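Local atomic coordinates of effector protein B, substrate of the Dot/Icm secretion system (Legionella drancourtii, PDB entry 4JVS), a protein that is a Dot/Icm-secreted effector whose GAP domain, the part described here, probably stimulates GTP hydrolysis by a small GTPase of the host cell. Residues A[170-173]-A[174-178]; A[231-235]-A[236-240]; A[274-277]-A[278-282]. All coordinates share one frame; numbering follows the deposited sequence.

Contact 1: A[170-173]-A[174-178]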
ATOM      1  N   ILE A 170      -0.845  -2.312  14.098  1.00 31.59           N
ATOM      2  CA  ILE A 170      -1.692  -2.306  15.285  1.00 33.11           C
ATOM      3  C   ILE A 170      -3.161  -2.246  14.854  1.00 35.89           C
ATOM      4  O   ILE A 170      -4.002  -3.016  15.314  1.00 36.50           O
ATOM      5  CB  ILE A 170      -1.389  -1.095  16.195  1.00 35.55           C
ATOM      6  CG1 ILE A 170       0.038  -1.166  16.742  1.00 39.19           C
ATOM      7  CG2 ILE A 170      -2.397  -1.001  17.334  1.00 34.00           C
ATOM      8  CD1 ILE A 170       0.412   0.020  17.612  1.00 37.58           C
ATOM      9  N   ILE A 171      -3.450  -1.326  13.948  1.00 36.21           N
ATOM     10  CA  ILE A 171      -4.785  -1.161  13.405  1.00 34.64           C
ATOM     11  C   ILE A 171      -5.203  -2.398  12.627  1.00 35.23           C
ATOM     12  O   ILE A 171      -6.349  -2.818  12.714  1.00 37.14           O
ATOM     13  CB  ILE A 171      -4.843   0.081  12.495  1.00 34.49           C
ATOM     14  CG1 ILE A 171      -4.496   1.332  13.317  1.00 33.71           C
ATOM     15  CG2 ILE A 171      -6.195   0.177  11.811  1.00 31.41           C
ATOM     16  CD1 ILE A 171      -4.698   2.638  12.609  1.00 34.92           C
ATOM     17  N   LEU A 172      -4.260  -2.987  11.891  1.00 35.72           N
ATOM     18  CA  LEU A 172      -4.492  -4.215  11.124  1.00 36.61           C
ATOM     19  C   LEU A 172      -4.913  -5.365  12.033  1.00 41.23           C
ATOM     20  O   LEU A 172      -5.942  -6.016  11.807  1.00 42.75           O
ATOM     21  CB  LEU A 172      -3.216  -4.624  10.382  1.00 35.40           C
ATOM     22  CG  LEU A 172      -3.276  -5.425   9.072  1.00 37.19           C
ATOM     23  CD1 LEU A 172      -1.966  -6.141   8.813  1.00 35.03           C
ATOM     24  CD2 LEU A 172      -4.418  -6.410   9.009  1.00 40.93           C
ATOM     25  N   GLN A 173      -4.099  -5.630  13.049  1.00 40.47           N
ATOM     26  CA  GLN A 173      -4.369  -6.750  13.938  1.00 41.86           C
ATOM     27  C   GLN A 173      -5.703  -6.571  14.661  1.00 43.77           C
ATOM     28  O   GLN A 173      -6.435  -7.543  14.848  1.00 44.89           O
ATOM     29  CB  GLN A 173      -3.217  -6.964  14.920  1.00 40.42           C
ATOM     30  CG  GLN A 173      -1.881  -7.234  14.242  1.00 41.67           C
ATOM     31  CD  GLN A 173      -1.903  -8.452  13.334  1.00 40.85           C
ATOM     32  OE1 GLN A 173      -2.679  -9.386  13.543  1.00 45.32           O
ATOM     33  NE2 GLN A 173      -1.045  -8.446  12.317  1.00 36.33           N
ATOM     34  N   LEU A 174      -6.027  -5.334  15.039  1.00 41.15           N
ATOM     35  CA  LEU A 174      -7.312  -5.049  15.682  1.00 42.19           C
ATOM     36  C   LEU A 174      -8.501  -5.296  14.746  1.00 42.98           C
ATOM     37  O   LEU A 174      -9.504  -5.874  15.155  1.00 41.71           O
ATOM     38  CB  LEU A 174      -7.357  -3.618  16.229  1.00 40.39           C
ATOM     39  CG  LEU A 174      -6.377  -3.276  17.356  1.00 39.38           C
ATOM     40  CD1 LEU A 174      -6.611  -1.853  17.863  1.00 36.98           C
ATOM     41  CD2 LEU A 174      -6.448  -4.288  18.494  1.00 37.61           C
ATOM     42  N   ARG A 175      -8.379  -4.855  13.493  1.00 44.58           N
ATOM     43  CA  ARG A 175      -9.418  -5.063  12.484  1.00 43.31           C
ATOM     44  C   ARG A 175      -9.587  -6.555  12.210  1.00 45.65           C
ATOM     45  O   ARG A 175     -10.703  -7.028  11.981  1.00 46.71           O
ATOM     46  CB  ARG A 175      -9.073  -4.313  11.188  1.00 43.60           C
ATOM     47  CG  ARG A 175     -10.273  -3.733  10.436  1.00 49.36           C
ATOM     48  CD  ARG A 175     -10.342  -4.191   8.961  1.00 57.03           C
ATOM     49  NE  ARG A 175      -9.099  -3.946   8.225  1.00 60.10           N
ATOM     50  CZ  ARG A 175      -8.449  -4.866   7.506  1.00 63.10           C
ATOM     51  NH1 ARG A 175      -8.921  -6.110   7.412  1.00 53.41           N
ATOM     52  NH2 ARG A 175      -7.318  -4.542   6.877  1.00 58.81           N
ATOM     53  N   LEU A 176      -8.473  -7.289  12.235  1.00 45.06           N
ATOM     54  CA  LEU A 176      -8.499  -8.745  12.078  1.00 46.88           C
ATOM     55  C   LEU A 176      -9.242  -9.435  13.227  1.00 45.66           C
ATOM     56  O   LEU A 176     -10.134 -10.247  13.003  1.00 48.36           O
ATOM     57  CB  LEU A 176      -7.077  -9.312  11.941  1.00 45.97           C
ATOM     58  CG  LEU A 176      -6.404  -9.160  10.572  1.00 42.52           C
ATOM     59  CD1 LEU A 176      -4.985  -9.670  10.584  1.00 40.93           C
ATOM     60  CD2 LEU A 176      -7.196  -9.880   9.507  1.00 43.48           C
ATOM     61  N   ILE A 177      -8.858  -9.102  14.432  1.00 44.69           N
ATOM     62  CA  ILE A 177      -9.449  -9.644  15.619  1.00 46.66           C
ATOM     63  C   ILE A 177     -10.883  -9.266  15.694  1.00 47.39           C
ATOM     64  O   ILE A 177     -11.684 -10.030  16.111  1.00 50.47           O
ATOM     65  CB  ILE A 177      -8.722  -9.159  16.853  1.00 49.33           C
ATOM     66  CG1 ILE A 177      -7.576 -10.103  17.153  1.00 50.35           C
ATOM     67  CG2 ILE A 177      -9.662  -9.132  18.014  1.00 48.29           C
ATOM     68  CD1 ILE A 177      -6.417  -9.457  17.840  1.00 46.19           C
ATOM     69  N   GLN A 178     -11.201  -8.081  15.247  1.00 46.41           N
ATOM     70  CA  GLN A 178     -12.548  -7.585  15.249  1.00 47.34           C
ATOM     71  C   GLN A 178     -13.425  -8.385  14.346  1.00 49.68           C
ATOM     72  O   GLN A 178     -14.608  -8.218  14.369  1.00 50.65           O
ATOM     73  CB  GLN A 178     -12.594  -6.134  14.830  1.00 49.96           C
ATOM     74  CG  GLN A 178     -13.952  -5.657  14.374  1.00 47.53           C
ATOM     75  CD  GLN A 178     -14.780  -5.160  15.506  1.00 52.01           C
ATOM     76  OE1 GLN A 178     -15.161  -5.917  16.371  1.00 54.44           O
ATOM     77  NE2 GLN A 178     -15.057  -3.884  15.513  1.00 52.58           N
TER

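Contact 2: A[231-235]-A[236-240]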
ATOM      1  N   TYR A 231       9.892  20.925  -3.227  1.00 40.48           N
ATOM      2  CA  TYR A 231      11.000  21.874  -3.252  1.00 41.43           C
ATOM      3  C   TYR A 231      10.785  22.825  -4.421  1.00 43.72           C
ATOM      4  O   TYR A 231       9.990  22.531  -5.310  1.00 42.60           O
ATOM      5  CB  TYR A 231      12.332  21.143  -3.392  1.00 41.42           C
ATOM      6  CG  TYR A 231      12.637  20.250  -2.210  1.00 42.02           C
ATOM      7  CD1 TYR A 231      12.759  20.781  -0.931  1.00 39.52           C
ATOM      8  CD2 TYR A 231      12.793  18.879  -2.370  1.00 38.12           C
ATOM      9  CE1 TYR A 231      13.027  19.976   0.151  1.00 38.80           C
ATOM     10  CE2 TYR A 231      13.059  18.067  -1.294  1.00 36.52           C
ATOM     11  CZ  TYR A 231      13.177  18.622  -0.035  1.00 39.18           C
ATOM     12  OH  TYR A 231      13.453  17.818   1.048  1.00 41.49           O
ATOM     13  N   ASP A 232      11.478  23.962  -4.416  1.00 48.58           N
ATOM     14  CA  ASP A 232      11.271  24.983  -5.442  1.00 45.54           C
ATOM     15  C   ASP A 232      11.457  24.415  -6.864  1.00 46.52           C
ATOM     16  O   ASP A 232      12.484  23.809  -7.182  1.00 46.61           O
ATOM     17  CB  ASP A 232      12.166  26.212  -5.188  1.00 48.78           C
ATOM     18  CG  ASP A 232      11.712  27.044  -3.975  1.00 56.13           C
ATOM     19  OD1 ASP A 232      10.581  26.844  -3.493  1.00 54.98           O
ATOM     20  OD2 ASP A 232      12.485  27.902  -3.495  1.00 56.89           O
ATOM     21  N   ILE A 233      10.456  24.594  -7.701  1.00 45.17           N
ATOM     22  CA  ILE A 233      10.546  24.179  -9.079  1.00 48.38           C
ATOM     23  C   ILE A 233      10.585  25.392  -9.967  1.00 51.60           C
ATOM     24  O   ILE A 233       9.637  26.132 -10.032  1.00 54.81           O
ATOM     25  CB  ILE A 233       9.307  23.403  -9.513  1.00 46.82           C
ATOM     26  CG1 ILE A 233       8.976  22.296  -8.553  1.00 41.41           C
ATOM     27  CG2 ILE A 233       9.527  22.768 -10.852  1.00 48.14           C
ATOM     28  CD1 ILE A 233       7.792  21.503  -8.988  1.00 38.56           C
ATOM     29  N   ASP A 234      11.674  25.549 -10.693  1.00 51.88           N
ATOM     30  CA  ASP A 234      11.882  26.672 -11.579  1.00 53.48           C
ATOM     31  C   ASP A 234      11.132  26.563 -12.872  1.00 57.63           C
ATOM     32  O   ASP A 234      10.723  25.512 -13.283  1.00 57.42           O
ATOM     33  CB  ASP A 234      13.355  26.851 -11.875  1.00 54.12           C
ATOM     34  CG  ASP A 234      13.820  25.937 -12.911  1.00 58.98           C
ATOM     35  OD1 ASP A 234      12.985  25.456 -13.655  1.00 60.30           O
ATOM     36  OD2 ASP A 234      15.008  25.661 -12.991  1.00 61.35           O
ATOM     37  N   GLU A 235      10.994  27.682 -13.543  1.00 62.63           N
ATOM     38  CA  GLU A 235      10.116  27.792 -14.679  1.00 61.32           C
ATOM     39  C   GLU A 235      10.533  26.827 -15.754  1.00 58.59           C
ATOM     40  O   GLU A 235       9.727  26.174 -16.361  1.00 58.29           O
ATOM     41  CB  GLU A 235      10.221  29.216 -15.203  1.00 60.50           C
ATOM     42  CG  GLU A 235       9.216  29.599 -16.253  1.00 61.85           C
ATOM     43  CD  GLU A 235       7.857  29.839 -15.685  1.00 63.60           C
ATOM     44  OE1 GLU A 235       7.662  29.586 -14.490  1.00 61.00           O
ATOM     45  OE2 GLU A 235       6.984  30.268 -16.448  1.00 58.06           O
ATOM     46  N   GLN A 236      11.806  26.660 -15.956  1.00 56.82           N
ATOM     47  CA  GLN A 236      12.290  25.822 -17.001  1.00 56.65           C
ATOM     48  C   GLN A 236      12.072  24.368 -16.687  1.00 52.34           C
ATOM     49  O   GLN A 236      11.822  23.586 -17.552  1.00 51.29           O
ATOM     50  CB  GLN A 236      13.764  26.101 -17.161  1.00 63.86           C
ATOM     51  CG  GLN A 236      14.281  26.196 -18.541  1.00 65.54           C
ATOM     52  CD  GLN A 236      15.610  25.537 -18.639  1.00 72.78           C
ATOM     53  OE1 GLN A 236      16.630  26.190 -18.821  1.00 76.18           O
ATOM     54  NE2 GLN A 236      15.617  24.230 -18.499  1.00 68.10           N
ATOM     55  N   THR A 237      12.217  23.989 -15.442  1.00 54.79           N
ATOM     56  CA  THR A 237      12.001  22.604 -15.076  1.00 54.69           C
ATOM     57  C   THR A 237      10.568  22.243 -15.207  1.00 51.64           C
ATOM     58  O   THR A 237      10.204  21.142 -15.505  1.00 49.80           O
ATOM     59  CB  THR A 237      12.424  22.302 -13.652  1.00 55.93           C
ATOM     60  OG1 THR A 237      13.840  22.383 -13.558  1.00 56.01           O
ATOM     61  CG2 THR A 237      11.999  20.924 -13.301  1.00 48.62           C
ATOM     62  N   LEU A 238       9.757  23.210 -14.885  1.00 51.47           N
ATOM     63  CA  LEU A 238       8.310  23.058 -14.849  1.00 49.51           C
ATOM     64  C   LEU A 238       7.677  23.031 -16.248  1.00 48.51           C
ATOM     65  O   LEU A 238       6.645  22.400 -16.446  1.00 47.90           O
ATOM     66  CB  LEU A 238       7.702  24.171 -13.997  1.00 48.05           C
ATOM     67  CG  LEU A 238       6.248  24.083 -13.540  1.00 45.68           C
ATOM     68  CD1 LEU A 238       5.996  22.849 -12.693  1.00 41.81           C
ATOM     69  CD2 LEU A 238       5.901  25.344 -12.762  1.00 47.66           C
ATOM     70  N   ASN A 239       8.295  23.710 -17.215  1.00 51.36           N
ATOM     71  CA  ASN A 239       7.800  23.709 -18.598  1.00 47.60           C
ATOM     72  C   ASN A 239       8.230  22.468 -19.361  1.00 44.17           C
ATOM     73  O   ASN A 239       7.849  22.274 -20.515  1.00 43.71           O
ATOM     74  CB  ASN A 239       8.241  24.962 -19.355  1.00 45.26           C
ATOM     75  CG  ASN A 239       7.573  26.225 -18.838  1.00 52.02           C
ATOM     76  OD1 ASN A 239       8.245  27.138 -18.357  1.00 61.09           O
ATOM     77  ND2 ASN A 239       6.248  26.286 -18.939  1.00 46.44           N
ATOM     78  N   ALA A 240       9.026  21.636 -18.701  1.00 43.09           N
ATOM     79  CA  ALA A 240       9.474  20.370 -19.268  1.00 45.75           C
ATOM     80  C   ALA A 240       8.568  19.214 -18.825  1.00 46.61           C
ATOM     81  O   ALA A 240       8.663  18.092 -19.330  1.00 45.59           O
ATOM     82  CB  ALA A 240      10.929  20.095 -18.870  1.00 41.29           C
TER

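Contact 3: A[274-277]-A[278-282]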
ATOM      1  N   GLN A 274      -2.854  24.061 -20.549  1.00 51.14           N
ATOM      2  CA  GLN A 274      -3.298  23.213 -21.618  1.00 49.25           C
ATOM      3  C   GLN A 274      -2.960  21.791 -21.354  1.00 49.21           C
ATOM      4  O   GLN A 274      -3.744  20.914 -21.571  1.00 47.49           O
ATOM      5  CB  GLN A 274      -2.539  23.602 -22.849  1.00 51.73           C
ATOM      6  CG  GLN A 274      -3.402  24.001 -24.011  1.00 57.34           C
ATOM      7  CD  GLN A 274      -2.577  24.560 -25.117  1.00 61.01           C
ATOM      8  OE1 GLN A 274      -1.373  24.407 -25.128  1.00 58.60           O
ATOM      9  NE2 GLN A 274      -3.217  25.217 -26.053  1.00 60.94           N
ATOM     10  N   GLU A 275      -1.749  21.560 -20.904  1.00 48.63           N
ATOM     11  CA  GLU A 275      -1.337  20.240 -20.545  1.00 48.44           C
ATOM     12  C   GLU A 275      -2.073  19.734 -19.362  1.00 48.94           C
ATOM     13  O   GLU A 275      -2.372  18.576 -19.284  1.00 49.29           O
ATOM     14  CB  GLU A 275       0.135  20.208 -20.289  1.00 50.53           C
ATOM     15  CG  GLU A 275       0.906  20.945 -21.343  1.00 52.59           C
ATOM     16  CD  GLU A 275       1.732  20.032 -22.176  1.00 57.44           C
ATOM     17  OE1 GLU A 275       2.680  19.456 -21.659  1.00 54.47           O
ATOM     18  OE2 GLU A 275       1.436  19.895 -23.360  1.00 57.66           O
ATOM     19  N   VAL A 276      -2.314  20.605 -18.407  1.00 47.37           N
ATOM     20  CA  VAL A 276      -3.054  20.251 -17.230  1.00 46.01           C
ATOM     21  C   VAL A 276      -4.466  19.895 -17.543  1.00 46.90           C
ATOM     22  O   VAL A 276      -4.976  18.971 -16.994  1.00 45.85           O
ATOM     23  CB  VAL A 276      -3.049  21.366 -16.207  1.00 44.68           C
ATOM     24  CG1 VAL A 276      -3.985  21.039 -15.073  1.00 44.03           C
ATOM     25  CG2 VAL A 276      -1.667  21.553 -15.661  1.00 42.76           C
ATOM     26  N   ASP A 277      -5.094  20.638 -18.432  1.00 46.20           N
ATOM     27  CA  ASP A 277      -6.484  20.395 -18.805  1.00 47.31           C
ATOM     28  C   ASP A 277      -6.702  19.056 -19.514  1.00 49.48           C
ATOM     29  O   ASP A 277      -7.658  18.340 -19.217  1.00 50.22           O
ATOM     30  CB  ASP A 277      -7.027  21.541 -19.669  1.00 48.68           C
ATOM     31  CG  ASP A 277      -8.536  21.446 -19.889  1.00 54.25           C
ATOM     32  OD1 ASP A 277      -8.989  21.672 -21.039  1.00 53.45           O
ATOM     33  OD2 ASP A 277      -9.267  21.157 -18.911  1.00 52.96           O
ATOM     34  N   ASP A 278      -5.835  18.702 -20.453  1.00 49.17           N
ATOM     35  CA  ASP A 278      -6.088  17.471 -21.191  1.00 52.51           C
ATOM     36  C   ASP A 278      -5.634  16.220 -20.427  1.00 51.13           C
ATOM     37  O   ASP A 278      -5.950  15.087 -20.815  1.00 51.86           O
ATOM     38  CB  ASP A 278      -5.565  17.539 -22.640  1.00 57.33           C
ATOM     39  CG  ASP A 278      -4.064  17.657 -22.722  1.00 57.64           C
ATOM     40  OD1 ASP A 278      -3.352  16.871 -22.056  1.00 60.58           O
ATOM     41  OD2 ASP A 278      -3.596  18.532 -23.473  1.00 55.92           O
ATOM     42  N   SER A 279      -4.906  16.434 -19.333  1.00 50.54           N
ATOM     43  CA  SER A 279      -4.632  15.352 -18.395  1.00 48.03           C
ATOM     44  C   SER A 279      -5.800  15.188 -17.425  1.00 46.43           C
ATOM     45  O   SER A 279      -6.187  14.071 -17.096  1.00 48.39           O
ATOM     46  CB  SER A 279      -3.330  15.593 -17.639  1.00 46.21           C
ATOM     47  OG  SER A 279      -2.325  14.691 -18.070  1.00 47.09           O
ATOM     48  N   LEU A 280      -6.362  16.304 -16.973  1.00 44.96           N
ATOM     49  CA  LEU A 280      -7.565  16.268 -16.150  1.00 48.12           C
ATOM     50  C   LEU A 280      -8.698  15.574 -16.894  1.00 51.04           C
ATOM     51  O   LEU A 280      -9.525  14.896 -16.287  1.00 54.11           O
ATOM     52  CB  LEU A 280      -8.008  17.682 -15.783  1.00 48.15           C
ATOM     53  CG  LEU A 280      -7.241  18.399 -14.680  1.00 47.94           C
ATOM     54  CD1 LEU A 280      -7.483  19.897 -14.775  1.00 48.89           C
ATOM     55  CD2 LEU A 280      -7.687  17.888 -13.340  1.00 45.53           C
ATOM     56  N   ASN A 281      -8.727  15.762 -18.213  1.00 51.46           N
ATOM     57  CA  ASN A 281      -9.735  15.155 -19.077  1.00 51.19           C
ATOM     58  C   ASN A 281      -9.305  13.790 -19.609  1.00 52.68           C
ATOM     59  O   ASN A 281      -9.747  13.358 -20.678  1.00 53.49           O
ATOM     60  CB  ASN A 281     -10.057  16.085 -20.247  1.00 51.02           C
ATOM     61  CG  ASN A 281     -10.765  17.361 -19.810  1.00 52.35           C
ATOM     62  OD1 ASN A 281     -10.335  18.465 -20.145  1.00 52.10           O
ATOM     63  ND2 ASN A 281     -11.863  17.214 -19.072  1.00 52.53           N
ATOM     64  N   GLY A 282      -8.430  13.125 -18.859  1.00 52.22           N
ATOM     65  CA  GLY A 282      -7.957  11.800 -19.210  1.00 50.06           C
ATOM     66  C   GLY A 282      -8.638  10.757 -18.352  1.00 50.32           C
ATOM     67  O   GLY A 282      -9.760  10.968 -17.894  1.00 55.04           O
TER

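Contact 1: A[170-173]-A[174-178]
Leu172 and Leu176 carry the apolar part of this contact, lying side by side one turn apart and pointing the same way. CD2 of Leu172 meets CD1 of Leu176 at 3.7 Å and is equally close to its CG. The Leu172 side chain points outward from the helix, and its CD2 branch is the one that leans toward the next turn, onto Leu176. A looser pair, Ile170 CG2 and Leu174 CD1, is separated by 4.3 Å on a different side of the helix, which is covered by helices 34-45, 60-80 and 193-214.

The segment forms the last turns of helix 156-177, in the N-terminal subdomain of the LepB GAP domain. Regular i to i+4 backbone bonds hold it, from Leu174 N to Ile170 O through to Ile177 N to Gln173 O, the latter 2.9 Å long.

Among the polar side chains, Gln173 bends at chi2 (-58°) and swings its amide alongside Leu176, with OE1 3.8 Å from Leu176 CD1; its NE2 is hydrogen-bonded to Asn169 OD1. The Arg175 guanidinium approaches Leu172 obliquely, NH2 lying 4.1 Å from CD2. Outside the two segments, Arg175 NH1 makes a salt bridge with an acidic side chain of the chain of another protein, and the Arg175 side chain stays about 11 Å from the bound aluminum fluoride. That other chain packs its backbone on Leu172 and an aromatic side chain on Leu176.

Contact 2: A[231-235]-A[236-240]
Asp234 and Thr237 meet at the start of helix 235-238, where Asp234 is the N-cap residue and its carboxylate accepts from the Thr237 backbone N. OD1 is the accepting atom; the modelled bond is very short, and at this resolution its length should not be relied on. The same OD1 also receives a weak hydrogen bond from Thr237 OG1, 3.2 Å away, and the two side chains cross at about a right angle. The carboxylate is placed for this by a chi1 of 81°, which sets CG between the backbone N and the carbonyl carbon and turns the group back over the first turn. It thus supplies an acceptor where the helix has no preceding carbonyl to do so.

Just before the cap, Ile233 closes a hydrophobic staple with Leu238, the residue five positions on. CG2 of Ile233 touches Leu238 CB at 3.9 Å and has Thr237 CG2 at the same distance, its side chain running across both. Behind the cap, the first backbone bonds of the helix take over: Leu238 N donates to Asp234 O at 3.0 Å, and Asn239 N to Glu235 O.

Further out, helices 243-253 and 261-267 cover the staple: Ile249 touches both Ile233 and Leu238, Leu262 lies on Ile233, and Ile266 on Leu238. His115 lies against Ile233 and Thr237. Within the staple itself, the Leu238 side chain also brings a terminal methyl up to its partner, CD1 lying 4.0 Å from Ile233 CG2.

Contact 3: A[274-277]-A[278-282]
The backbone N of Leu280 donates to Val276 O over 3.0 Å, with an N-H...O angle of 161°, as helix 271-280 reaches its end. The side chains of this pair lie side by side and point the same way, Val276 CG1 meeting Leu280 CD1 at 3.7 Å. Val276 offers that methyl because its CG1 is opposite the backbone N (chi1 172°).

The neighbouring backbone bonds are less uniform. Asp278 N reaches Gln274 O at 3.2 Å, the bond from Ser279 N to Glu275 O is weak, and Asn281 N again closes to 3.0 Å on Asp277 O. Asn281 is the first residue to leave helical angles, and the chain then turns, with Gly282 N bonded to Ser279 O at 3.0 Å.

A chi1 of 65° sets CG of Asp278 between its backbone N and carbonyl carbon and brings the carboxylate beside two backbone carbonyls, acceptors that cannot bond it: OD2 is 3.1 Å from Gln274 O, and OD1 is 3.4 Å from Glu275 O.

Ser279 OG is hydrogen-bonded to Asp244 OD1. Asp244 and Leu246 both belong to helix 243-253; Leu246 touches Glu275 and Val276, and Phe251 touches Leu280, which also packs against Arg296 and Ile299 of helix 292-306.

How the contacts relate
The three contacts follow one another along the chain without interleaving. Contact 1 ends helix 156-177 in the N-terminal subdomain, whereas contacts 2 and 3 belong to the C-terminal subdomain, at the start of helix 235-238 and the end of helix 271-280. Contact 1 is remote from both: its centre is about 44 Å from that of contact 2 and about 40 Å from that of contact 3. The latter two have centres about 18 Å apart and do not touch, but both pack on helix 243-253, where Leu246 meets Leu238 and Val276. Another protein chain touches contact 1, near the GDP and aluminum fluoride, but neither contact 2 nor contact 3, which lie where short helices pack together.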